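Local structure of heme utilization cystosolic carrier protein HutX (Pectobacterium carotovorum, 2PH0) at residues G15-I20 with A30-L35; V123-A128 with F134-G139; F48-D53 with A158-P163; V61-H66 with S76-G81. The protein probably carries heme in the cytosol during bacterial heme uptake and utilization. All blocks are in the same frame, centred on the assembly; numbering follows the deposited sequence.

From the N terminus, interaction 1 closes first, joining two consecutive short helices, 17-23 and 28-33, through residues 15-20 and 30-35. The loop of interaction 3 opens next, on helix 48-55, and closes only where residues 158-163 end the modelled chain. Interactions 4 and 2 both form within that long span, one after the other, and none of the four contacts cross. Interaction 4 joins strand 60-66 to the corner after strand 70-75; interaction 2 pairs strands 118-126 and 132-137. They meet because strands 132-137 and 60-66 are neighbours in one antiparallel sheet. W52 links interaction 3 to both, F48 and V51 add contacts to interaction 2, and E18 of interaction 1 forms a salt bridge with K135 of interaction 2.

Interaction 1 (G15-I20 with A30-L35); sequences GTLEDI and AVVEAL
The backbones of L17 and V31 come within 6.9 Å of each other, CA to CA, where the first turn of helix 17-23 lies against the end of helix 28-33, and no hydrogen bond passes between the two segments. Aliphatic side chains make the contact. L17 lies at its centre and divides its work between its two methyl branches. CD1 crosses V32 at about a right angle, 4.1 Å from CG2, and also meets CD1 of L35 tip to tip at 4.2 Å. CD2 turns to CG1 of V31, 4.3 Å away. I20, one turn further along, sets its CG2 branch across V31, with I20 CG2 3.9 Å from V31 CG1; the CG1 arm of I20 is anti to the carbonyl carbon (chi1 -65°), which leaves CG2 anti to the backbone N and facing V31. I20 also packs on L5, L8 and L9 of helix 5-10. The arrangement is a small N-terminal layer of helices resting on one side of the antiparallel sheet: V32 also touches A109 and I111 of strand 107-115 and C40 and L42 of strand 40-44. Branched residues suit such a site, since each presents methyls in more than one direction and none needs a polar partner. On the far side of the helix start, T16 is the N-cap. Its OG1 accepts from D19 N at 3.2 Å, with an N-H...O angle of 153°, and donates to D19 OD2 at 2.7 Å, approaching from above the carboxylate plane.

Interaction 2 (V123-A128 with F134-G139); sequences VVFFNA and FKIFLG
V123 and I136 form a hydrogen-bonded antiparallel pair on strands whose axes approach to 4.8 Å at 170°: V123 N bonds to I136 O at 2.8 Å, and I136 N to V123 O at 2.9 Å. V124 and K135, next along, are a non-hydrogen-bonded pair. These strands are the two arms of a beta hairpin. On the face carrying V123, F125, F134 and I136, the two phenylalanines form an offset stack, with centroids 4.8 Å apart and planes inclined by 30°. F134 has CG between its backbone N and carbonyl carbon (chi1 45°), which swings its ring over F125; CE2 of F134 comes 3.4 Å from CD2 of F125, over the ring face. The delta methyl of I136 adds to this, CD1 lying 3.7 Å from CE2 of F125. On the other face K135 and V124 lie side by side, pointing the same way, CG of K135 4.0 Å from CG1 of V124, while NZ goes on to a salt bridge with E18. Around the hairpin, strands 107-115 and 60-66 continue the sheet, helices 48-55 and 148-160 lie over the phenylalanine face, and L72 of the second subunit packs on F134.

Interaction 3 (F48-D53 with A158-P163); sequences FDQVWD and ASELQP
Q50 has its CG anti to the backbone N (chi1 -174°) and stays extended beyond it, carrying the amide out from helix 48-55 toward residues 158-163; E160 answers with its CG tucked over the main chain (chi1 60°), which aims its extended chain back at the amide. The contact joins helix 48-55 to the C-terminal end of the chain around the close of helix 148-160, over one side of the central antiparallel sheet of this ChuX/HutX fold: V51 touches I108 of strand 107-115, and L161 touches F110. No hydrogen bond spans the two segments. Q50 NE2 lies 3.5 Å from E160 OE2, too loose an approach to count as one, with the amide and carboxylate planes turned 59° apart. The carbonyl end of the amide is held instead by R47, whose NH2 bonds to Q50 OE1. A glutamine fits this partly exposed margin, since its chain can lie against a leucine while its polar end remains near charged groups. L161 and Q50 slide past each other in opposite directions, CD1 of L161 lying 3.3 Å from NE2 of Q50, while CD2 serves V51; L161 also touches R47 and A43. V51 and L161 make the buried part, their side chains crossing at about a right angle. CG2 of V51, anti to the carbonyl carbon, is the branch that meets L161, 3.6 Å from CD2.

Interaction 4 (V61-H66 with S76-G81); sequences VTLISH and SELPTG
V61 and S76 form a hydrogen-bonded antiparallel bridge at the end of the hairpin of strands 60-66 and 70-75, exactly where the chain turns a corner to leave the six-stranded sheet; V61 and L63 on strand 60-66 meet L78 beyond the corner. The bridge has two unequal bonds. S76 N meets V61 O at 2.9 Å, nearly in line with the carbonyl bond. V61 N gives S76 O a straight N-H...O angle of 176° at 3.0 Å, yet the nitrogen stands above the plane of that carbonyl, 54° out of it, as the chain begins to turn. Both bonds are made by backbone atoms, and the small side chain of serine fits this buried place against L96. V61 turns its CG2 branch in over its own main chain, bringing this methyl 3.4 Å from S76 O and within 4.4 Å of L78 CD1. Past the corner, L78 turns the end of its side chain back to the neighbouring strand 60-66: its CD1 lies 4.0 Å from CD1 of L63, the two leucines crossing at about a right angle. Leucine is long enough for its methyls to meet after the backbones have diverged. Along the other edge of strand 60-66 runs strand 132-137, with I136 touching both V61 and L78. W52 and I55 of helix 48-55 pack on L78, L96 of strand 96-101 reaches L78 and P79 as well from the smaller sheet, and L72 of the second subunit packs on L63.

Interaction 1 (G15-I20 with A30-L35)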
loop_
_atom_site.group_PDB
_atom_site.type_symbol
_atom_site.label_atom_id
_atom_site.label_comp_id
_atom_site.label_asym_id
_atom_site.label_seq_id
_atom_site.Cartn_x
_atom_site.Cartn_y
_atom_site.Cartn_z
ATOM N N GLY B 15 -6.364 13.316 -15.996
ATOM C CA GLY B 15 -6.974 12.706 -14.828
ATOM C C GLY B 15 -6.121 11.512 -14.450
ATOM O O GLY B 15 -4.987 11.415 -14.907
ATOM N N THR B 16 -6.635 10.613 -13.618
ATOM C CA THR B 16 -5.864 9.434 -13.245
ATOM C C THR B 16 -6.013 8.404 -14.350
ATOM O O THR B 16 -7.065 8.311 -14.991
ATOM C CB THR B 16 -6.373 8.789 -11.945
ATOM O OG1 THR B 16 -7.712 8.319 -12.146
ATOM C CG2 THR B 16 -6.336 9.786 -10.803
ATOM N N LEU B 17 -4.961 7.628 -14.577
ATOM C CA LEU B 17 -5.016 6.607 -15.603
ATOM C C LEU B 17 -5.936 5.497 -15.103
ATOM O O LEU B 17 -6.469 4.709 -15.888
ATOM C CB LEU B 17 -3.608 6.071 -15.887
ATOM C CG LEU B 17 -2.628 7.121 -16.435
ATOM C CD1 LEU B 17 -1.270 6.491 -16.672
ATOM C CD2 LEU B 17 -3.173 7.709 -17.737
ATOM N N GLU B 18 -6.122 5.445 -13.786
ATOM C CA GLU B 18 -6.995 4.440 -13.192
ATOM C C GLU B 18 -8.422 4.602 -13.683
ATOM O O GLU B 18 -9.097 3.613 -13.976
ATOM C CB GLU B 18 -6.992 4.534 -11.664
ATOM C CG GLU B 18 -5.844 3.825 -10.982
ATOM C CD GLU B 18 -4.569 4.632 -10.979
ATOM O OE1 GLU B 18 -4.577 5.787 -11.472
ATOM O OE2 GLU B 18 -3.554 4.103 -10.479
ATOM N N ASP B 19 -8.887 5.845 -13.763
ATOM C CA ASP B 19 -10.245 6.108 -14.227
ATOM C C ASP B 19 -10.402 5.781 -15.706
ATOM O O ASP B 19 -11.472 5.378 -16.153
ATOM C CB ASP B 19 -10.638 7.565 -13.966
ATOM C CG ASP B 19 -10.746 7.883 -12.483
ATOM O OD1 ASP B 19 -11.216 7.008 -11.722
ATOM O OD2 ASP B 19 -10.374 9.005 -12.081
ATOM N N ILE B 20 -9.328 5.946 -16.467
ATOM C CA ILE B 20 -9.375 5.639 -17.886
ATOM C C ILE B 20 -9.470 4.132 -18.059
ATOM O O ILE B 20 -10.165 3.645 -18.945
ATOM C CB ILE B 20 -8.128 6.184 -18.609
ATOM C CG1 ILE B 20 -8.126 7.715 -18.531
ATOM C CG2 ILE B 20 -8.121 5.717 -20.058
ATOM C CD1 ILE B 20 -6.848 8.369 -19.017
ATOM N N ALA B 30 -2.937 -2.037 -19.369
ATOM C CA ALA B 30 -3.463 -1.913 -20.726
ATOM C C ALA B 30 -3.447 -0.439 -21.140
ATOM O O ALA B 30 -3.049 -0.099 -22.258
ATOM C CB ALA B 30 -4.885 -2.475 -20.792
ATOM N N VAL B 31 -3.868 0.431 -20.227
ATOM C CA VAL B 31 -3.883 1.861 -20.491
ATOM C C VAL B 31 -2.465 2.397 -20.676
ATOM O O VAL B 31 -2.195 3.129 -21.623
ATOM C CB VAL B 31 -4.566 2.632 -19.339
ATOM C CG1 VAL B 31 -4.548 4.116 -19.618
ATOM C CG2 VAL B 31 -5.995 2.144 -19.179
ATOM N N VAL B 32 -1.556 2.019 -19.780
ATOM C CA VAL B 32 -0.172 2.485 -19.857
ATOM C C VAL B 32 0.532 2.036 -21.131
ATOM O O VAL B 32 1.294 2.798 -21.739
ATOM C CB VAL B 32 0.612 2.017 -18.616
ATOM C CG1 VAL B 32 2.096 2.322 -18.762
ATOM C CG2 VAL B 32 0.048 2.718 -17.387
ATOM N N GLU B 33 0.258 0.800 -21.530
ATOM C CA GLU B 33 0.827 0.193 -22.727
ATOM C C GLU B 33 0.374 0.944 -23.978
ATOM O O GLU B 33 1.031 0.895 -25.023
ATOM C CB GLU B 33 0.369 -1.268 -22.784
ATOM C CG GLU B 33 0.828 -2.079 -23.963
ATOM C CD GLU B 33 0.458 -3.542 -23.801
ATOM O OE1 GLU B 33 -0.754 -3.848 -23.685
ATOM O OE2 GLU B 33 1.381 -4.384 -23.780
ATOM N N ALA B 34 -0.753 1.638 -23.860
ATOM C CA ALA B 34 -1.318 2.393 -24.972
ATOM C C ALA B 34 -0.901 3.861 -25.002
ATOM O O ALA B 34 -1.264 4.589 -25.926
ATOM C CB ALA B 34 -2.831 2.297 -24.936
ATOM N N LEU B 35 -0.152 4.305 -23.999
ATOM C CA LEU B 35 0.284 5.701 -23.960
ATOM C C LEU B 35 1.252 6.026 -25.077
ATOM O O LEU B 35 1.932 5.146 -25.602
ATOM C CB LEU B 35 0.983 6.026 -22.634
ATOM C CG LEU B 35 0.135 6.178 -21.374
ATOM C CD1 LEU B 35 1.020 5.999 -20.136
ATOM C CD2 LEU B 35 -0.546 7.539 -21.385
#

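Interaction 2 (V123-A128 with F134-G139)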
loop_
_atom_site.group_PDB
_atom_site.type_symbol
_atom_site.label_atom_id
_atom_site.label_comp_id
_atom_site.label_asym_id
_atom_site.label_seq_id
_atom_site.Cartn_x
_atom_site.Cartn_y
_atom_site.Cartn_z
ATOM N N VAL B 123 7.347 5.926 -11.800
ATOM C CA VAL B 123 7.794 4.602 -12.184
ATOM C C VAL B 123 6.722 3.701 -11.600
ATOM O O VAL B 123 6.524 3.675 -10.382
ATOM C CB VAL B 123 9.145 4.225 -11.567
ATOM C CG1 VAL B 123 9.532 2.831 -12.034
ATOM C CG2 VAL B 123 10.206 5.234 -11.969
ATOM N N VAL B 124 6.017 2.988 -12.466
ATOM C CA VAL B 124 4.934 2.115 -12.019
ATOM C C VAL B 124 5.291 0.640 -12.164
ATOM O O VAL B 124 5.763 0.211 -13.207
ATOM C CB VAL B 124 3.653 2.409 -12.814
ATOM C CG1 VAL B 124 2.491 1.613 -12.240
ATOM C CG2 VAL B 124 3.345 3.920 -12.764
ATOM N N PHE B 125 5.059 -0.128 -11.102
ATOM C CA PHE B 125 5.356 -1.560 -11.083
ATOM C C PHE B 125 4.041 -2.327 -11.157
ATOM O O PHE B 125 3.160 -2.137 -10.321
ATOM C CB PHE B 125 6.123 -1.908 -9.797
ATOM C CG PHE B 125 7.433 -1.175 -9.659
ATOM C CD1 PHE B 125 8.641 -1.847 -9.830
ATOM C CD2 PHE B 125 7.458 0.185 -9.350
ATOM C CE1 PHE B 125 9.855 -1.175 -9.691
ATOM C CE2 PHE B 125 8.665 0.866 -9.207
ATOM C CZ PHE B 125 9.868 0.182 -9.378
ATOM N N PHE B 126 3.919 -3.192 -12.161
ATOM C CA PHE B 126 2.700 -3.962 -12.410
ATOM C C PHE B 126 2.833 -5.465 -12.178
ATOM O O PHE B 126 3.877 -6.052 -12.445
ATOM C CB PHE B 126 2.261 -3.794 -13.870
ATOM C CG PHE B 126 2.052 -2.372 -14.299
ATOM C CD1 PHE B 126 0.790 -1.788 -14.225
ATOM C CD2 PHE B 126 3.104 -1.634 -14.827
ATOM C CE1 PHE B 126 0.576 -0.488 -14.681
ATOM C CE2 PHE B 126 2.897 -0.327 -15.284
ATOM C CZ PHE B 126 1.632 0.239 -15.210
ATOM N N ASN B 127 1.750 -6.087 -11.717
ATOM C CA ASN B 127 1.745 -7.531 -11.517
ATOM C C ASN B 127 1.198 -8.181 -12.797
ATOM O O ASN B 127 0.920 -7.491 -13.783
ATOM C CB ASN B 127 0.886 -7.925 -10.298
ATOM C CG ASN B 127 -0.562 -7.480 -10.416
ATOM O OD1 ASN B 127 -1.073 -7.258 -11.513
ATOM N ND2 ASN B 127 -1.239 -7.373 -9.275
ATOM N N ALA B 128 1.040 -9.501 -12.782
ATOM C CA ALA B 128 0.553 -10.219 -13.958
ATOM C C ALA B 128 -0.856 -9.832 -14.387
ATOM O O ALA B 128 -1.191 -9.921 -15.570
ATOM C CB ALA B 128 0.632 -11.729 -13.719
ATOM N N PHE B 134 2.569 -0.703 -6.905
ATOM C CA PHE B 134 2.868 0.575 -6.280
ATOM C C PHE B 134 3.468 1.489 -7.337
ATOM O O PHE B 134 3.799 1.045 -8.439
ATOM C CB PHE B 134 3.834 0.435 -5.082
ATOM C CG PHE B 134 5.012 -0.461 -5.336
ATOM C CD1 PHE B 134 4.934 -1.821 -5.065
ATOM C CD2 PHE B 134 6.195 0.051 -5.862
ATOM C CE1 PHE B 134 6.016 -2.663 -5.318
ATOM C CE2 PHE B 134 7.283 -0.785 -6.118
ATOM C CZ PHE B 134 7.192 -2.143 -5.848
ATOM N N LYS B 135 3.591 2.766 -7.006
ATOM C CA LYS B 135 4.145 3.735 -7.946
ATOM C C LYS B 135 5.135 4.600 -7.203
ATOM O O LYS B 135 5.016 4.786 -5.991
ATOM C CB LYS B 135 3.044 4.643 -8.488
ATOM C CG LYS B 135 1.811 3.947 -9.024
ATOM C CD LYS B 135 0.816 5.006 -9.470
ATOM C CE LYS B 135 -0.527 4.412 -9.847
ATOM N NZ LYS B 135 -1.485 5.502 -10.167
ATOM N N ILE B 136 6.107 5.141 -7.925
ATOM C CA ILE B 136 7.081 6.023 -7.313
ATOM C C ILE B 136 7.080 7.330 -8.111
ATOM O O ILE B 136 7.268 7.303 -9.322
ATOM C CB ILE B 136 8.492 5.399 -7.346
ATOM C CG1 ILE B 136 8.486 4.071 -6.577
ATOM C CG2 ILE B 136 9.503 6.354 -6.720
ATOM C CD1 ILE B 136 9.785 3.310 -6.664
ATOM N N PHE B 137 6.840 8.455 -7.440
ATOM C CA PHE B 137 6.821 9.762 -8.112
ATOM C C PHE B 137 8.009 10.623 -7.712
ATOM O O PHE B 137 8.410 10.631 -6.550
ATOM C CB PHE B 137 5.541 10.540 -7.777
ATOM C CG PHE B 137 4.308 10.003 -8.436
ATOM C CD1 PHE B 137 3.655 8.889 -7.924
ATOM C CD2 PHE B 137 3.795 10.612 -9.576
ATOM C CE1 PHE B 137 2.505 8.393 -8.539
ATOM C CE2 PHE B 137 2.647 10.120 -10.195
ATOM C CZ PHE B 137 2.001 9.009 -9.675
ATOM N N LEU B 138 8.552 11.363 -8.678
ATOM C CA LEU B 138 9.673 12.255 -8.429
ATOM C C LEU B 138 9.168 13.477 -7.681
ATOM O O LEU B 138 7.996 13.842 -7.811
ATOM C CB LEU B 138 10.304 12.712 -9.749
ATOM C CG LEU B 138 10.789 11.632 -10.718
ATOM C CD1 LEU B 138 11.586 12.291 -11.836
ATOM C CD2 LEU B 138 11.663 10.627 -9.982
ATOM N N GLY B 139 10.059 14.099 -6.907
ATOM C CA GLY B 139 9.719 15.282 -6.132
ATOM C C GLY B 139 9.875 16.576 -6.918
ATOM O O GLY B 139 10.301 16.554 -8.072
#

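Interaction 3 (F48-D53 with A158-P163)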
loop_
_atom_site.group_PDB
_atom_site.type_symbol
_atom_site.label_atom_id
_atom_site.label_comp_id
_atom_site.label_asym_id
_atom_site.label_seq_id
_atom_site.Cartn_x
_atom_site.Cartn_y
_atom_site.Cartn_z
ATOM N N PHE B 48 13.442 -5.451 -12.250
ATOM C CA PHE B 48 13.064 -4.892 -10.954
ATOM C C PHE B 48 14.196 -4.479 -10.018
ATOM O O PHE B 48 14.199 -3.359 -9.507
ATOM C CB PHE B 48 12.129 -5.861 -10.221
ATOM C CG PHE B 48 11.665 -5.359 -8.881
ATOM C CD1 PHE B 48 12.439 -5.559 -7.739
ATOM C CD2 PHE B 48 10.462 -4.667 -8.764
ATOM C CE1 PHE B 48 12.023 -5.078 -6.499
ATOM C CE2 PHE B 48 10.037 -4.181 -7.529
ATOM C CZ PHE B 48 10.820 -4.388 -6.395
ATOM N N ASP B 49 15.146 -5.374 -9.774
ATOM C CA ASP B 49 16.243 -5.061 -8.867
ATOM C C ASP B 49 17.108 -3.909 -9.357
ATOM O O ASP B 49 17.553 -3.070 -8.571
ATOM C CB ASP B 49 17.108 -6.305 -8.642
ATOM C CG ASP B 49 16.299 -7.490 -8.164
ATOM O OD1 ASP B 49 15.414 -7.289 -7.301
ATOM O OD2 ASP B 49 16.548 -8.617 -8.644
ATOM N N GLN B 50 17.359 -3.886 -10.659
ATOM C CA GLN B 50 18.159 -2.837 -11.263
ATOM C C GLN B 50 17.448 -1.507 -11.045
ATOM O O GLN B 50 18.056 -0.512 -10.646
ATOM C CB GLN B 50 18.305 -3.104 -12.760
ATOM C CG GLN B 50 19.240 -2.152 -13.481
ATOM C CD GLN B 50 19.317 -2.452 -14.963
ATOM O OE1 GLN B 50 19.491 -3.603 -15.362
ATOM N NE2 GLN B 50 19.193 -1.417 -15.788
ATOM N N VAL B 51 16.147 -1.506 -11.309
ATOM C CA VAL B 51 15.334 -0.307 -11.154
ATOM C C VAL B 51 15.233 0.165 -9.706
ATOM O O VAL B 51 15.480 1.327 -9.410
ATOM C CB VAL B 51 13.917 -0.544 -11.728
ATOM C CG1 VAL B 51 12.974 0.608 -11.337
ATOM C CG2 VAL B 51 13.999 -0.683 -13.237
ATOM N N TRP B 52 14.880 -0.735 -8.794
ATOM C CA TRP B 52 14.747 -0.357 -7.397
ATOM C C TRP B 52 16.049 0.161 -6.787
ATOM O O TRP B 52 16.053 1.197 -6.122
ATOM C CB TRP B 52 14.223 -1.542 -6.578
ATOM C CG TRP B 52 13.912 -1.185 -5.163
ATOM C CD1 TRP B 52 14.799 -1.074 -4.132
ATOM C CD2 TRP B 52 12.630 -0.842 -4.630
ATOM N NE1 TRP B 52 14.146 -0.680 -2.987
ATOM C CE2 TRP B 52 12.813 -0.532 -3.265
ATOM C CE3 TRP B 52 11.339 -0.764 -5.174
ATOM C CZ2 TRP B 52 11.757 -0.151 -2.434
ATOM C CZ3 TRP B 52 10.289 -0.384 -4.343
ATOM C CH2 TRP B 52 10.506 -0.083 -2.990
ATOM N N ASP B 53 17.148 -0.556 -7.001
ATOM C CA ASP B 53 18.436 -0.139 -6.451
ATOM C C ASP B 53 18.804 1.269 -6.907
ATOM O O ASP B 53 19.306 2.071 -6.121
ATOM C CB ASP B 53 19.544 -1.117 -6.859
ATOM C CG ASP B 53 19.471 -2.429 -6.099
ATOM O OD1 ASP B 53 19.387 -2.384 -4.855
ATOM O OD2 ASP B 53 19.506 -3.499 -6.739
ATOM N N ALA B 158 15.372 4.973 -17.735
ATOM C CA ALA B 158 14.381 4.555 -18.719
ATOM C C ALA B 158 15.092 4.183 -20.016
ATOM O O ALA B 158 14.814 3.144 -20.619
ATOM C CB ALA B 158 13.377 5.683 -18.973
ATOM N N SER B 159 16.021 5.040 -20.430
ATOM C CA SER B 159 16.785 4.836 -21.656
ATOM C C SER B 159 17.635 3.570 -21.692
ATOM O O SER B 159 17.664 2.876 -22.706
ATOM C CB SER B 159 17.688 6.042 -21.922
ATOM O OG SER B 159 16.915 7.199 -22.179
ATOM N N GLU B 160 18.339 3.259 -20.612
ATOM C CA GLU B 160 19.163 2.058 -20.649
ATOM C C GLU B 160 18.336 0.781 -20.579
ATOM O O GLU B 160 18.834 -0.305 -20.874
ATOM C CB GLU B 160 20.230 2.082 -19.550
ATOM C CG GLU B 160 19.734 2.157 -18.133
ATOM C CD GLU B 160 20.879 2.361 -17.158
ATOM O OE1 GLU B 160 21.587 3.383 -17.281
ATOM O OE2 GLU B 160 21.075 1.500 -16.273
ATOM N N LEU B 161 17.067 0.911 -20.205
ATOM C CA LEU B 161 16.183 -0.248 -20.141
ATOM C C LEU B 161 15.602 -0.532 -21.523
ATOM O O LEU B 161 14.971 -1.564 -21.744
ATOM C CB LEU B 161 15.056 -0.017 -19.130
ATOM C CG LEU B 161 15.298 -0.569 -17.722
ATOM C CD1 LEU B 161 16.592 -0.025 -17.152
ATOM C CD2 LEU B 161 14.127 -0.204 -16.830
ATOM N N GLN B 162 15.817 0.396 -22.451
ATOM C CA GLN B 162 15.348 0.236 -23.823
ATOM C C GLN B 162 16.435 -0.505 -24.597
ATOM O O GLN B 162 17.623 -0.354 -24.306
ATOM C CB GLN B 162 15.100 1.601 -24.476
ATOM C CG GLN B 162 13.820 2.296 -24.043
ATOM C CD GLN B 162 13.604 3.624 -24.757
ATOM O OE1 GLN B 162 14.298 4.612 -24.494
ATOM N NE2 GLN B 162 12.640 3.651 -25.671
ATOM N N PRO B 163 16.050 -1.322 -25.590
ATOM C CA PRO B 163 17.076 -2.043 -26.348
ATOM C C PRO B 163 17.962 -1.113 -27.183
ATOM O O PRO B 163 17.451 -0.076 -27.650
ATOM C CB PRO B 163 16.253 -2.998 -27.210
ATOM C CG PRO B 163 14.985 -2.221 -27.442
ATOM C CD PRO B 163 14.700 -1.667 -26.067
#

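Interaction 4 (V61-H66 with S76-G81)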
loop_
_atom_site.group_PDB
_atom_site.type_symbol
_atom_site.label_atom_id
_atom_site.label_comp_id
_atom_site.label_asym_id
_atom_site.label_seq_id
_atom_site.Cartn_x
_atom_site.Cartn_y
_atom_site.Cartn_z
ATOM N N VAL B 61 11.585 10.489 -2.552
ATOM C CA VAL B 61 10.577 10.278 -3.584
ATOM C C VAL B 61 9.280 9.985 -2.841
ATOM O O VAL B 61 9.258 9.972 -1.609
ATOM C CB VAL B 61 10.932 9.068 -4.492
ATOM C CG1 VAL B 61 12.161 9.377 -5.327
ATOM C CG2 VAL B 61 11.180 7.836 -3.645
ATOM N N THR B 62 8.195 9.779 -3.580
ATOM C CA THR B 62 6.915 9.476 -2.951
ATOM C C THR B 62 6.440 8.117 -3.437
ATOM O O THR B 62 6.155 7.950 -4.626
ATOM C CB THR B 62 5.835 10.520 -3.310
ATOM O OG1 THR B 62 6.190 11.800 -2.761
ATOM C CG2 THR B 62 4.491 10.094 -2.749
ATOM N N LEU B 63 6.380 7.138 -2.536
ATOM C CA LEU B 63 5.904 5.807 -2.910
ATOM C C LEU B 63 4.411 5.809 -2.622
ATOM O O LEU B 63 3.981 6.245 -1.558
ATOM C CB LEU B 63 6.608 4.712 -2.100
ATOM C CG LEU B 63 6.179 3.286 -2.474
ATOM C CD1 LEU B 63 7.333 2.321 -2.265
ATOM C CD2 LEU B 63 4.973 2.878 -1.643
ATOM N N ILE B 64 3.624 5.327 -3.572
ATOM C CA ILE B 64 2.176 5.338 -3.427
ATOM C C ILE B 64 1.544 3.993 -3.725
ATOM O O ILE B 64 1.938 3.309 -4.673
ATOM C CB ILE B 64 1.536 6.365 -4.402
ATOM C CG1 ILE B 64 2.008 7.778 -4.068
ATOM C CG2 ILE B 64 0.009 6.275 -4.346
ATOM C CD1 ILE B 64 1.505 8.832 -5.038
ATOM N N SER B 65 0.581 3.617 -2.889
ATOM C CA SER B 65 -0.185 2.394 -3.077
ATOM C C SER B 65 -1.533 2.959 -3.512
ATOM O O SER B 65 -2.137 3.738 -2.779
ATOM C CB SER B 65 -0.362 1.639 -1.763
ATOM O OG SER B 65 -1.196 0.514 -1.976
ATOM N N HIS B 66 -2.003 2.578 -4.693
ATOM C CA HIS B 66 -3.258 3.123 -5.190
ATOM C C HIS B 66 -4.275 2.053 -5.553
ATOM O O HIS B 66 -4.081 1.295 -6.505
ATOM C CB HIS B 66 -2.976 4.005 -6.411
ATOM C CG HIS B 66 -4.162 4.780 -6.893
ATOM N ND1 HIS B 66 -5.408 4.214 -7.055
ATOM C CD2 HIS B 66 -4.288 6.077 -7.266
ATOM C CE1 HIS B 66 -6.250 5.128 -7.505
ATOM N NE2 HIS B 66 -5.595 6.267 -7.641
ATOM N N SER B 76 9.778 9.640 1.215
ATOM C CA SER B 76 11.034 9.272 1.846
ATOM C C SER B 76 11.983 8.717 0.809
ATOM O O SER B 76 11.606 8.507 -0.348
ATOM C CB SER B 76 10.813 8.223 2.941
ATOM O OG SER B 76 10.293 7.026 2.397
ATOM N N GLU B 77 13.221 8.496 1.235
ATOM C CA GLU B 77 14.253 7.941 0.379
ATOM C C GLU B 77 13.883 6.468 0.304
ATOM O O GLU B 77 13.541 5.865 1.315
ATOM C CB GLU B 77 15.617 8.141 1.051
ATOM C CG GLU B 77 16.825 7.634 0.290
ATOM C CD GLU B 77 18.126 7.973 1.010
ATOM O OE1 GLU B 77 18.240 7.657 2.214
ATOM O OE2 GLU B 77 19.029 8.553 0.380
ATOM N N LEU B 78 13.921 5.893 -0.888
ATOM C CA LEU B 78 13.567 4.494 -1.054
ATOM C C LEU B 78 14.583 3.593 -0.347
ATOM O O LEU B 78 15.783 3.665 -0.602
ATOM C CB LEU B 78 13.504 4.158 -2.544
ATOM C CG LEU B 78 12.487 3.091 -2.952
ATOM C CD1 LEU B 78 11.085 3.529 -2.541
ATOM C CD2 LEU B 78 12.561 2.867 -4.449
ATOM N N PRO B 79 14.113 2.740 0.573
ATOM C CA PRO B 79 15.056 1.863 1.266
ATOM C C PRO B 79 15.583 0.749 0.376
ATOM O O PRO B 79 14.881 0.262 -0.502
ATOM C CB PRO B 79 14.230 1.329 2.434
ATOM C CG PRO B 79 12.848 1.298 1.873
ATOM C CD PRO B 79 12.761 2.614 1.143
ATOM N N THR B 80 16.827 0.349 0.602
ATOM C CA THR B 80 17.413 -0.736 -0.172
ATOM C C THR B 80 16.906 -2.052 0.425
ATOM O O THR B 80 16.336 -2.061 1.519
ATOM C CB THR B 80 18.951 -0.690 -0.104
ATOM O OG1 THR B 80 19.364 -0.557 1.260
ATOM C CG2 THR B 80 19.481 0.498 -0.899
ATOM N N GLY B 81 17.098 -3.162 -0.278
ATOM C CA GLY B 81 16.626 -4.427 0.255
ATOM C C GLY B 81 17.410 -5.654 -0.169
ATOM O O GLY B 81 18.283 -5.581 -1.032
#